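Local coordinates for protein endo-beta-N-acetylglucosaminidase F1 (Bacteroides thetaiotaomicron VPI-5482, PDB 6TCV) that probably hydrolyses high-mannose N-glycans between the two N-acetylglucosamine units of their core, helping a gut bacterium to use mammalian glycans, at residues A[169-174]-A[400-405]; A[196-201]-A[241-246]; A[351-356]-A[369-374]. The protein carries 2 engineered substitutions. All coordinates share one frame; numbering follows the deposited sequence. Where two conformers were deposited one is given.

Contact 1 (A[169-174]-A[400-405]); sequences QGYLFF and WFMGFA. With NAG (2-acetamido-2-deoxy-beta-D-glucopyranose), chain B.
The carbonyl oxygen of G403 is met by several groups of the 169-174 strand. F173 N gives G403 O a hydrogen bond of 2.9 Å with a nearly linear N-H (169°), arriving tilted from the carbonyl plane; the CA-H of L172 and the edge of the F173 ring lie against the same oxygen. Four more backbone bonds run up the parallel pair, from Q169 O with F401 N to F173 O with A405 N.

Side chains alternate across this ladder. On the face of L172 and F401, the F401 ring lies flat over the backbone of G170, whose CA sits 3.7 Å from the ring centroid. The F401 torsion allows this: CG stands between backbone N and carbonyl carbon (chi1 51°), folding the ring across the neighbouring strand, and leaves no room for a CB on G170. On the other face, Q169 CB rests on the six-membered ring of W400, 3.6 Å from its centroid, and the Q169 amide reaches D197. Further along, M402 SD meets the F173 ring at its edge, 5.0 Å from the centroid, a Met-aromatic contact. F173 CB presses on F404 CD2 at 3.4 Å, with the two rings inclined at 57°.

Beyond them sits the sugar: the acetyl methyl C8 of NAG (chain B) lies over one F173 face, 3.9 Å from F173 CZ, and C5 of the same sugar is 3.8 Å from F404 CE1. Parallel pairing of first and last strands closes a (beta/alpha)8 barrel, the fold of family 18 glycosidases, and the glycan lies at the C-terminal end of the strands, where such barrels carry their active site.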
loop_
_atom_site.group_PDB
_atom_site.type_symbol
_atom_site.label_atom_id
_atom_site.label_comp_id
_atom_site.label_asym_id
_atom_site.label_seq_id
_atom_site.Cartn_x
_atom_site.Cartn_y
_atom_site.Cartn_z
ATOM N N GLN A 169 -11.658 1.001 3.939
ATOM C CA GLN A 169 -11.125 0.979 2.575
ATOM C C GLN A 169 -10.968 -0.461 2.117
ATOM O O GLN A 169 -10.792 -1.385 2.923
ATOM C CB GLN A 169 -9.812 1.719 2.497
ATOM C CG GLN A 169 -10.000 3.211 2.801
ATOM C CD GLN A 169 -8.699 3.933 2.804
ATOM O OE1 GLN A 169 -8.000 4.027 3.831
ATOM N NE2 GLN A 169 -8.316 4.434 1.659
ATOM N N GLY A 170 -11.005 -0.654 0.798
ATOM C CA GLY A 170 -10.893 -1.965 0.201
ATOM C C GLY A 170 -9.499 -2.305 -0.316
ATOM O O GLY A 170 -8.787 -1.446 -0.835
ATOM N N TYR A 171 -9.129 -3.573 -0.199
ATOM C CA TYR A 171 -7.818 -4.118 -0.597
ATOM C C TYR A 171 -8.065 -5.397 -1.375
ATOM O O TYR A 171 -8.557 -6.376 -0.802
ATOM C CB TYR A 171 -7.018 -4.370 0.676
ATOM C CG TYR A 171 -5.550 -4.711 0.479
ATOM C CD1 TYR A 171 -5.137 -5.947 0.032
ATOM C CD2 TYR A 171 -4.581 -3.785 0.791
ATOM C CE1 TYR A 171 -3.780 -6.247 -0.138
ATOM C CE2 TYR A 171 -3.211 -4.099 0.642
ATOM C CZ TYR A 171 -2.860 -5.309 0.171
ATOM O OH TYR A 171 -1.518 -5.661 0.019
ATOM N N LEU A 172 -7.728 -5.418 -2.669
ATOM C CA LEU A 172 -8.127 -6.503 -3.554
ATOM C C LEU A 172 -6.924 -7.113 -4.262
ATOM O O LEU A 172 -6.213 -6.415 -4.976
ATOM C CB LEU A 172 -9.106 -5.954 -4.614
ATOM C CG LEU A 172 -9.715 -7.003 -5.533
ATOM C CD1 LEU A 172 -10.557 -7.972 -4.738
ATOM C CD2 LEU A 172 -10.575 -6.294 -6.594
ATOM N N PHE A 173 -6.786 -8.420 -4.183
ATOM C CA PHE A 173 -5.778 -9.140 -4.959
ATOM C C PHE A 173 -6.378 -9.700 -6.230
ATOM O O PHE A 173 -7.398 -10.380 -6.180
ATOM C CB PHE A 173 -5.235 -10.353 -4.201
ATOM C CG PHE A 173 -4.435 -10.093 -2.965
ATOM C CD1 PHE A 173 -5.054 -9.898 -1.739
ATOM C CD2 PHE A 173 -3.029 -10.203 -2.985
ATOM C CE1 PHE A 173 -4.314 -9.804 -0.570
ATOM C CE2 PHE A 173 -2.302 -10.039 -1.805
ATOM C CZ PHE A 173 -2.957 -9.829 -0.600
ATOM N N PHE A 174 -5.720 -9.460 -7.370
ATOM C CA PHE A 174 -6.032 -10.155 -8.617
ATOM C C PHE A 174 -5.015 -11.247 -8.891
ATOM O O PHE A 174 -3.799 -11.004 -8.840
ATOM C CB PHE A 174 -5.971 -9.204 -9.805
ATOM C CG PHE A 174 -7.125 -8.298 -9.880
ATOM C CD1 PHE A 174 -8.299 -8.706 -10.426
ATOM C CD2 PHE A 174 -7.067 -7.030 -9.303
ATOM C CE1 PHE A 174 -9.423 -7.847 -10.448
ATOM C CE2 PHE A 174 -8.209 -6.185 -9.327
ATOM C CZ PHE A 174 -9.337 -6.599 -9.887
ATOM N N TRP A 400 -9.728 -1.806 7.010
ATOM C CA TRP A 400 -9.683 -2.446 5.684
ATOM C C TRP A 400 -10.576 -3.669 5.624
ATOM O O TRP A 400 -10.732 -4.397 6.620
ATOM C CB TRP A 400 -8.205 -2.849 5.328
ATOM C CG TRP A 400 -7.329 -1.645 5.247
ATOM C CD1 TRP A 400 -6.681 -1.008 6.252
ATOM C CD2 TRP A 400 -7.066 -0.857 4.063
ATOM N NE1 TRP A 400 -6.066 0.143 5.791
ATOM C CE2 TRP A 400 -6.294 0.236 4.444
ATOM C CE3 TRP A 400 -7.420 -1.001 2.714
ATOM C CZ2 TRP A 400 -5.882 1.210 3.548
ATOM C CZ3 TRP A 400 -6.987 -0.037 1.831
ATOM C CH2 TRP A 400 -6.243 1.023 2.238
ATOM N N PHE A 401 -11.071 -3.939 4.429
ATOM C CA PHE A 401 -11.605 -5.239 4.069
ATOM C C PHE A 401 -10.825 -5.752 2.866
ATOM O O PHE A 401 -10.524 -4.978 1.951
ATOM C CB PHE A 401 -13.145 -5.201 3.777
ATOM C CG PHE A 401 -13.562 -4.149 2.802
ATOM C CD1 PHE A 401 -13.852 -2.863 3.218
ATOM C CD2 PHE A 401 -13.699 -4.443 1.452
ATOM C CE1 PHE A 401 -14.207 -1.892 2.307
ATOM C CE2 PHE A 401 -14.090 -3.474 0.546
ATOM C CZ PHE A 401 -14.333 -2.199 0.964
ATOM N N MET A 402 -10.496 -7.039 2.873
ATOM C CA MET A 402 -9.646 -7.643 1.839
ATOM C C MET A 402 -10.461 -8.650 1.050
ATOM O O MET A 402 -11.304 -9.366 1.613
ATOM C CB MET A 402 -8.399 -8.231 2.444
ATOM C CG MET A 402 -7.428 -8.876 1.456
ATOM S SD MET A 402 -7.770 -10.621 1.054
ATOM C CE MET A 402 -6.534 -11.395 2.133
ATOM N N GLY A 403 -10.184 -8.692 -0.252
ATOM C CA GLY A 403 -10.725 -9.696 -1.148
ATOM C C GLY A 403 -9.621 -10.246 -2.029
ATOM O O GLY A 403 -8.602 -9.594 -2.267
ATOM N N PHE A 404 -9.795 -11.494 -2.439
ATOM C CA PHE A 404 -8.801 -12.259 -3.209
ATOM C C PHE A 404 -9.398 -13.025 -4.360
ATOM O O PHE A 404 -10.324 -13.820 -4.151
ATOM C CB PHE A 404 -8.046 -13.174 -2.244
ATOM C CG PHE A 404 -6.940 -13.979 -2.868
ATOM C CD1 PHE A 404 -7.218 -15.237 -3.423
ATOM C CD2 PHE A 404 -5.639 -13.518 -2.947
ATOM C CE1 PHE A 404 -6.234 -15.970 -4.020
ATOM C CE2 PHE A 404 -4.660 -14.252 -3.562
ATOM C CZ PHE A 404 -4.921 -15.490 -4.125
ATOM N N ALA A 405 -8.878 -12.825 -5.565
ATOM C CA ALA A 405 -9.107 -13.634 -6.763
ATOM C C ALA A 405 -10.549 -13.507 -7.252
ATOM O O ALA A 405 -11.144 -14.529 -7.596
ATOM C CB ALA A 405 -8.688 -15.079 -6.532
HETATM C C1 NAG B . -3.028 -18.369 0.023
HETATM C C2 NAG B . -2.248 -17.455 -0.905
HETATM C C3 NAG B . -2.271 -17.882 -2.374
HETATM C C4 NAG B . -3.249 -19.022 -2.580
HETATM C C5 NAG B . -4.547 -18.669 -1.879
HETATM C C6 NAG B . -5.681 -19.655 -2.132
HETATM C C7 NAG B . -1.895 -15.043 -0.559
HETATM C C8 NAG B . -2.584 -13.706 -0.364
HETATM N N2 NAG B . -2.701 -16.083 -0.751
HETATM O O3 NAG B . -0.960 -18.295 -2.770
HETATM O O4 NAG B . -3.490 -19.140 -3.993
HETATM O O5 NAG B . -4.351 -18.647 -0.451
HETATM O O6 NAG B . -6.788 -19.330 -1.356
HETATM O O7 NAG B . -0.665 -15.173 -0.524
#

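Contact 2 (A[196-201]-A[241-246]); sequences WDVVVL and GVKVLL
L245 leans over the 196-201 backbone onto V198. Its CB lies 3.7 Å from V199 O; CG, set anti to the carbonyl carbon (chi1 -48°), also stays close to that oxygen and comes within 3.8 Å of V198 CG1. At the tip, L245 CD1 touches the same V198 methyl at 3.6 Å, and the leucine goes on to meet L324 and T326.

Beneath these side chains the strands are locked by four backbone bonds. K243 N points almost straight at D197 O (178°), then V199 N bonds to K243 O, L245 N to V199 O at 2.8 Å, and L201 N to L245 O.

On the face of V199, L201 and V244 the contacts between the two segments are aliphatic. V199 spreads its two methyls, CG1 against CG1 of V242, the residue just before the strand, at 3.8 Å and CG2 against V244 CG2 at 3.9 Å. L201 closes the row, its CG close to L245 O and its CD1 4.0 Å from V244 CG1, and L201 also touches L234. An alanine at L201 removes the branch that lies along V244 CG1, and would probably leave a gap between V244 and L234.

G241 ends the preceding helix in a Schellman motif, with V242 N bonded to L237 O and G241 N to R238 O; the L237 side chain packs back on V242 and V244. Parallel strands connected through helices that cover their outer face form the beta-alpha-beta crossover from which a (beta/alpha)8 barrel is built, here between its second and third strands.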
loop_
_atom_site.group_PDB
_atom_site.type_symbol
_atom_site.label_atom_id
_atom_site.label_comp_id
_atom_site.label_asym_id
_atom_site.label_seq_id
_atom_site.Cartn_x
_atom_site.Cartn_y
_atom_site.Cartn_z
ATOM N N TRP A 196 -12.666 -0.441 -4.484
ATOM C CA TRP A 196 -11.367 -1.005 -4.087
ATOM C C TRP A 196 -10.274 0.050 -4.167
ATOM O O TRP A 196 -9.707 0.343 -5.215
ATOM C CB TRP A 196 -11.007 -2.215 -4.935
ATOM C CG TRP A 196 -11.998 -3.316 -4.834
ATOM C CD1 TRP A 196 -12.928 -3.657 -5.775
ATOM C CD2 TRP A 196 -12.204 -4.218 -3.727
ATOM N NE1 TRP A 196 -13.688 -4.717 -5.319
ATOM C CE2 TRP A 196 -13.259 -5.084 -4.074
ATOM C CE3 TRP A 196 -11.584 -4.407 -2.487
ATOM C CZ2 TRP A 196 -13.707 -6.076 -3.242
ATOM C CZ3 TRP A 196 -12.019 -5.424 -1.677
ATOM C CH2 TRP A 196 -13.066 -6.234 -2.048
ATOM N N ASP A 197 -9.928 0.605 -3.006
ATOM C CA ASP A 197 -8.922 1.666 -2.887
ATOM C C ASP A 197 -7.538 1.185 -3.301
ATOM O O ASP A 197 -6.740 1.969 -3.815
ATOM C CB ASP A 197 -8.835 2.127 -1.418
ATOM C CG ASP A 197 -10.135 2.680 -0.896
ATOM O OD1 ASP A 197 -11.089 1.909 -0.704
ATOM O OD2 ASP A 197 -10.180 3.923 -0.655
ATOM N N VAL A 198 -7.220 -0.081 -2.999
ATOM C CA VAL A 198 -5.897 -0.672 -3.236
ATOM C C VAL A 198 -6.067 -2.016 -3.916
ATOM O O VAL A 198 -6.914 -2.810 -3.495
ATOM C CB VAL A 198 -5.140 -0.840 -1.903
ATOM C CG1 VAL A 198 -3.818 -1.547 -2.123
ATOM C CG2 VAL A 198 -4.971 0.502 -1.205
ATOM N N VAL A 199 -5.297 -2.253 -4.976
ATOM C CA VAL A 199 -5.293 -3.540 -5.666
ATOM C C VAL A 199 -3.884 -4.068 -5.793
ATOM O O VAL A 199 -2.936 -3.285 -5.834
ATOM C CB VAL A 199 -5.987 -3.453 -7.033
ATOM C CG1 VAL A 199 -7.404 -2.862 -6.930
ATOM C CG2 VAL A 199 -5.163 -2.710 -8.033
ATOM N N VAL A 200 -3.758 -5.383 -5.754
ATOM C CA VAL A 200 -2.481 -6.076 -5.829
ATOM C C VAL A 200 -2.419 -6.941 -7.072
ATOM O O VAL A 200 -3.330 -7.741 -7.345
ATOM C CB VAL A 200 -2.248 -6.924 -4.578
ATOM C CG1 VAL A 200 -0.909 -7.650 -4.650
ATOM C CG2 VAL A 200 -2.314 -6.092 -3.328
ATOM N N LEU A 201 -1.304 -6.834 -7.797
ATOM C CA LEU A 201 -0.995 -7.725 -8.910
ATOM C C LEU A 201 -0.329 -8.966 -8.351
ATOM O O LEU A 201 0.872 -8.949 -8.033
ATOM C CB LEU A 201 -0.100 -7.013 -9.908
ATOM C CG LEU A 201 -0.567 -5.614 -10.299
ATOM C CD1 LEU A 201 0.453 -4.983 -11.266
ATOM C CD2 LEU A 201 -1.975 -5.586 -10.874
ATOM N N GLY A 241 -7.445 7.069 -9.045
ATOM C CA GLY A 241 -7.158 7.129 -7.630
ATOM C C GLY A 241 -6.925 5.794 -6.983
ATOM O O GLY A 241 -6.699 5.748 -5.767
ATOM N N VAL A 242 -6.991 4.695 -7.727
ATOM C CA VAL A 242 -6.725 3.370 -7.159
ATOM C C VAL A 242 -5.207 3.214 -7.007
ATOM O O VAL A 242 -4.438 3.573 -7.917
ATOM C CB VAL A 242 -7.266 2.281 -8.101
ATOM C CG1 VAL A 242 -6.952 0.889 -7.609
ATOM C CG2 VAL A 242 -8.766 2.422 -8.293
ATOM N N LYS A 243 -4.779 2.653 -5.882
ATOM C CA LYS A 243 -3.360 2.371 -5.691
ATOM C C LYS A 243 -3.067 0.951 -6.147
ATOM O O LYS A 243 -3.682 -0.006 -5.639
ATOM C CB LYS A 243 -2.977 2.531 -4.225
ATOM C CG LYS A 243 -3.131 3.946 -3.711
ATOM C CD LYS A 243 -2.689 4.046 -2.264
ATOM C CE LYS A 243 -2.549 5.500 -1.832
ATOM N NZ LYS A 243 -3.821 6.215 -1.952
ATOM N N VAL A 244 -2.102 0.816 -7.073
ATOM C CA VAL A 244 -1.756 -0.457 -7.693
ATOM C C VAL A 244 -0.441 -0.927 -7.097
ATOM O O VAL A 244 0.592 -0.266 -7.270
ATOM C CB VAL A 244 -1.677 -0.358 -9.213
ATOM C CG1 VAL A 244 -1.227 -1.698 -9.801
ATOM C CG2 VAL A 244 -3.008 0.068 -9.798
ATOM N N LEU A 245 -0.461 -2.060 -6.405
ATOM C CA LEU A 245 0.719 -2.606 -5.754
ATOM C C LEU A 245 1.206 -3.821 -6.520
ATOM O O LEU A 245 0.418 -4.623 -7.026
ATOM C CB LEU A 245 0.432 -3.059 -4.323
ATOM C CG LEU A 245 -0.318 -2.092 -3.421
ATOM C CD1 LEU A 245 -0.377 -2.579 -1.996
ATOM C CD2 LEU A 245 0.283 -0.702 -3.460
ATOM N N LEU A 246 2.527 -4.014 -6.528
ATOM C CA LEU A 246 3.101 -5.257 -7.027
ATOM C C LEU A 246 3.076 -6.279 -5.899
ATOM O O LEU A 246 3.574 -6.016 -4.797
ATOM C CB LEU A 246 4.536 -5.022 -7.490
ATOM C CG LEU A 246 5.220 -6.223 -8.189
ATOM C CD1 LEU A 246 4.465 -6.613 -9.460
ATOM C CD2 LEU A 246 6.676 -5.868 -8.462
#

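Contact 3 (A[351-356]-A[369-374]); sequences VVANYG and QCSGIS. With NAG (2-acetamido-2-deoxy-beta-D-glucopyranose), chain B; NAG (2-acetamido-2-deoxy-beta-D-glucopyranose), chain C.
S374 and S371 each send a hydroxyl to the backbone of A353. S374 OG donates to A353 O at 2.7 Å, coming from above the carbonyl plane, 42° out of it. S371 OG, held between its backbone N and carbonyl carbon (chi1 64°), accepts the N-H of A353 at 3.1 Å. Both polar atoms of A353 are thus bound by serine side chains, where regular strand pairing would use backbone groups.

Before them the backbones pair directly: V351 N bonds to Q369 O at 2.9 Å and S371 N to V351 O, while V351 CG1 touches the sulfur of C370. This joins the sixth and seventh strands of the (beta/alpha)8 barrel by a single bridge, V351 with C370; the 369-374 segment turns a corner at G372, and the serine hydroxyls make the bonds to A353.

Beyond A353 the CA-H of Y355 meets S374 O, and a water accepts from both G356 N and S374 N. The chain so fixed offers two residues to the sugars. N354 OD1 accepts a hydrogen bond from O6 of NAG (chain C) at 2.7 Å, and Y355 OH accepts N2-H of NAG (chain B) at 3.2 Å along a straight bond (166°). The Y355 side chain also touches M402, and its ring meets that of F404.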
loop_
_atom_site.group_PDB
_atom_site.type_symbol
_atom_site.label_atom_id
_atom_site.label_comp_id
_atom_site.label_asym_id
_atom_site.label_seq_id
_atom_site.Cartn_x
_atom_site.Cartn_y
_atom_site.Cartn_z
ATOM N N VAL A 351 -1.797 -4.352 6.905
ATOM C CA VAL A 351 -1.622 -5.795 7.096
ATOM C C VAL A 351 -2.980 -6.458 6.870
ATOM O O VAL A 351 -4.010 -6.042 7.426
ATOM C CB VAL A 351 -0.977 -6.159 8.450
ATOM C CG1 VAL A 351 -1.687 -5.570 9.647
ATOM C CG2 VAL A 351 -0.847 -7.690 8.592
ATOM N N VAL A 352 -2.994 -7.498 6.043
ATOM C CA VAL A 352 -4.202 -8.257 5.737
ATOM C C VAL A 352 -4.010 -9.690 6.192
ATOM O O VAL A 352 -2.940 -10.286 5.951
ATOM C CB VAL A 352 -4.611 -8.121 4.235
ATOM C CG1 VAL A 352 -4.869 -6.662 3.889
ATOM C CG2 VAL A 352 -3.582 -8.736 3.264
ATOM N N ALA A 353 -5.085 -10.297 6.700
ATOM C CA ALA A 353 -4.968 -11.598 7.321
ATOM C C ALA A 353 -5.541 -12.665 6.414
ATOM O O ALA A 353 -6.139 -12.378 5.384
ATOM C CB ALA A 353 -5.774 -11.592 8.633
ATOM N N ASN A 354 -5.314 -13.914 6.780
ATOM C CA ASN A 354 -5.851 -15.060 6.044
ATOM C C ASN A 354 -7.388 -15.031 6.064
ATOM O O ASN A 354 -8.040 -14.466 6.963
ATOM C CB ASN A 354 -5.302 -16.372 6.606
ATOM C CG ASN A 354 -5.577 -17.524 5.678
ATOM O OD1 ASN A 354 -5.498 -17.302 4.473
ATOM N ND2 ASN A 354 -5.819 -18.695 6.173
ATOM N N TYR A 355 -7.960 -15.682 5.040
ATOM C CA TYR A 355 -9.404 -15.752 4.883
ATOM C C TYR A 355 -10.001 -16.327 6.171
ATOM O O TYR A 355 -9.576 -17.380 6.655
ATOM C CB TYR A 355 -9.750 -16.632 3.644
ATOM C CG TYR A 355 -8.785 -16.298 2.521
ATOM C CD1 TYR A 355 -8.831 -15.098 1.822
ATOM C CD2 TYR A 355 -7.747 -17.201 2.184
ATOM C CE1 TYR A 355 -7.829 -14.812 0.851
ATOM C CE2 TYR A 355 -6.790 -16.889 1.270
ATOM C CZ TYR A 355 -6.844 -15.747 0.592
ATOM O OH TYR A 355 -5.825 -15.522 -0.336
ATOM N N GLY A 356 -11.013 -15.646 6.717
ATOM C CA GLY A 356 -11.674 -16.063 7.930
ATOM C C GLY A 356 -11.129 -15.457 9.195
ATOM O O GLY A 356 -11.706 -15.683 10.269
ATOM N N GLN A 369 -4.859 0.082 10.523
ATOM C CA GLN A 369 -3.932 -0.485 9.540
ATOM C C GLN A 369 -4.248 -1.930 9.229
ATOM O O GLN A 369 -3.476 -2.577 8.488
ATOM C CB GLN A 369 -2.494 -0.358 10.025
ATOM C CG GLN A 369 -1.944 1.058 10.007
ATOM C CD GLN A 369 -2.330 1.857 11.229
ATOM O OE1 GLN A 369 -1.977 1.464 12.336
ATOM N NE2 GLN A 369 -2.954 3.006 11.032
ATOM N N CYS A 370 -5.362 -2.459 9.723
ATOM C CA CYS A 370 -5.656 -3.884 9.668
ATOM C C CYS A 370 -6.950 -4.205 8.939
ATOM O O CYS A 370 -7.919 -3.457 8.993
ATOM C CB CYS A 370 -5.825 -4.449 11.091
ATOM S SG CYS A 370 -4.344 -4.357 12.119
ATOM N N SER A 371 -6.951 -5.355 8.260
ATOM C CA SER A 371 -8.178 -5.926 7.718
ATOM C C SER A 371 -9.063 -6.531 8.798
ATOM O O SER A 371 -8.580 -7.209 9.698
ATOM C CB SER A 371 -7.821 -7.006 6.687
ATOM O OG SER A 371 -7.142 -8.096 7.210
ATOM N N GLY A 372 -10.364 -6.324 8.676
ATOM C CA GLY A 372 -11.356 -6.952 9.548
ATOM C C GLY A 372 -12.058 -8.154 8.934
ATOM O O GLY A 372 -12.768 -8.889 9.628
ATOM N N ILE A 373 -11.864 -8.366 7.634
ATOM C CA ILE A 373 -12.413 -9.501 6.896
ATOM C C ILE A 373 -11.476 -9.721 5.721
ATOM O O ILE A 373 -10.919 -8.776 5.168
ATOM C CB ILE A 373 -13.868 -9.255 6.435
ATOM C CG1 ILE A 373 -14.491 -10.560 5.919
ATOM C CG2 ILE A 373 -13.938 -8.102 5.408
ATOM C CD1 ILE A 373 -15.930 -10.315 5.402
ATOM N N SER A 374 -11.306 -10.976 5.349
ATOM C CA SER A 374 -10.600 -11.415 4.147
ATOM C C SER A 374 -11.470 -12.431 3.437
ATOM O O SER A 374 -11.620 -13.572 3.896
ATOM C CB SER A 374 -9.212 -12.011 4.470
ATOM O OG SER A 374 -8.401 -10.932 5.034
HETATM C C1 NAG B . -3.028 -18.369 0.023
HETATM C C2 NAG B . -2.248 -17.455 -0.905
HETATM C C3 NAG B . -2.271 -17.882 -2.374
HETATM C C4 NAG B . -3.249 -19.022 -2.580
HETATM C C5 NAG B . -4.547 -18.669 -1.879
HETATM C C6 NAG B . -5.681 -19.655 -2.132
HETATM C C7 NAG B . -1.895 -15.043 -0.559
HETATM C C8 NAG B . -2.584 -13.706 -0.364
HETATM N N2 NAG B . -2.701 -16.083 -0.751
HETATM O O3 NAG B . -0.960 -18.295 -2.770
HETATM O O4 NAG B . -3.490 -19.140 -3.993
HETATM O O5 NAG B . -4.351 -18.647 -0.451
HETATM O O6 NAG B . -6.788 -19.330 -1.356
HETATM O O7 NAG B . -0.665 -15.173 -0.524
HETATM C C1 NAG C . -2.572 -22.828 2.702
HETATM C C2 NAG C . -2.592 -23.059 1.209
HETATM C C3 NAG C . -2.080 -21.829 0.472
HETATM C C4 NAG C . -2.851 -20.616 0.946
HETATM C C5 NAG C . -2.643 -20.473 2.442
HETATM C C6 NAG C . -3.214 -19.218 3.055
HETATM C C7 NAG C . -2.143 -25.410 0.688
HETATM C C8 NAG C . -1.063 -26.456 0.537
HETATM N N2 NAG C . -1.722 -24.186 0.881
HETATM O O3 NAG C . -2.228 -22.067 -0.925
HETATM O O4 NAG C . -2.266 -19.530 0.203
HETATM O O5 NAG C . -3.245 -21.618 3.050
HETATM O O6 NAG C . -4.618 -19.147 2.709
HETATM O O7 NAG C . -3.337 -25.685 0.641
HETATM O O HOH W 1 -12.520 -13.148 6.864
#

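How the contacts relate
All three contacts lie in one barrel sheet. Contact 1 closes the circle by pairing its first strand with its last, and its chain loop encloses the other two; contact 2, between the second and third strands, ends before contact 3, between the sixth and seventh, begins. Contact 1 is the middle member, its centre about 9 Å from the centre of each of the others. Through L172 the backbone of strand 169-175 is hydrogen-bonded to V198 and V200 of contact 2, while 400-404 is bonded to G372 and I373 of contact 3. Contacts 2 and 3 are about 16 Å apart between centres and do not touch. Contacts 1 and 3 share NAG (chain B), consistent with that rim receiving the glycan core.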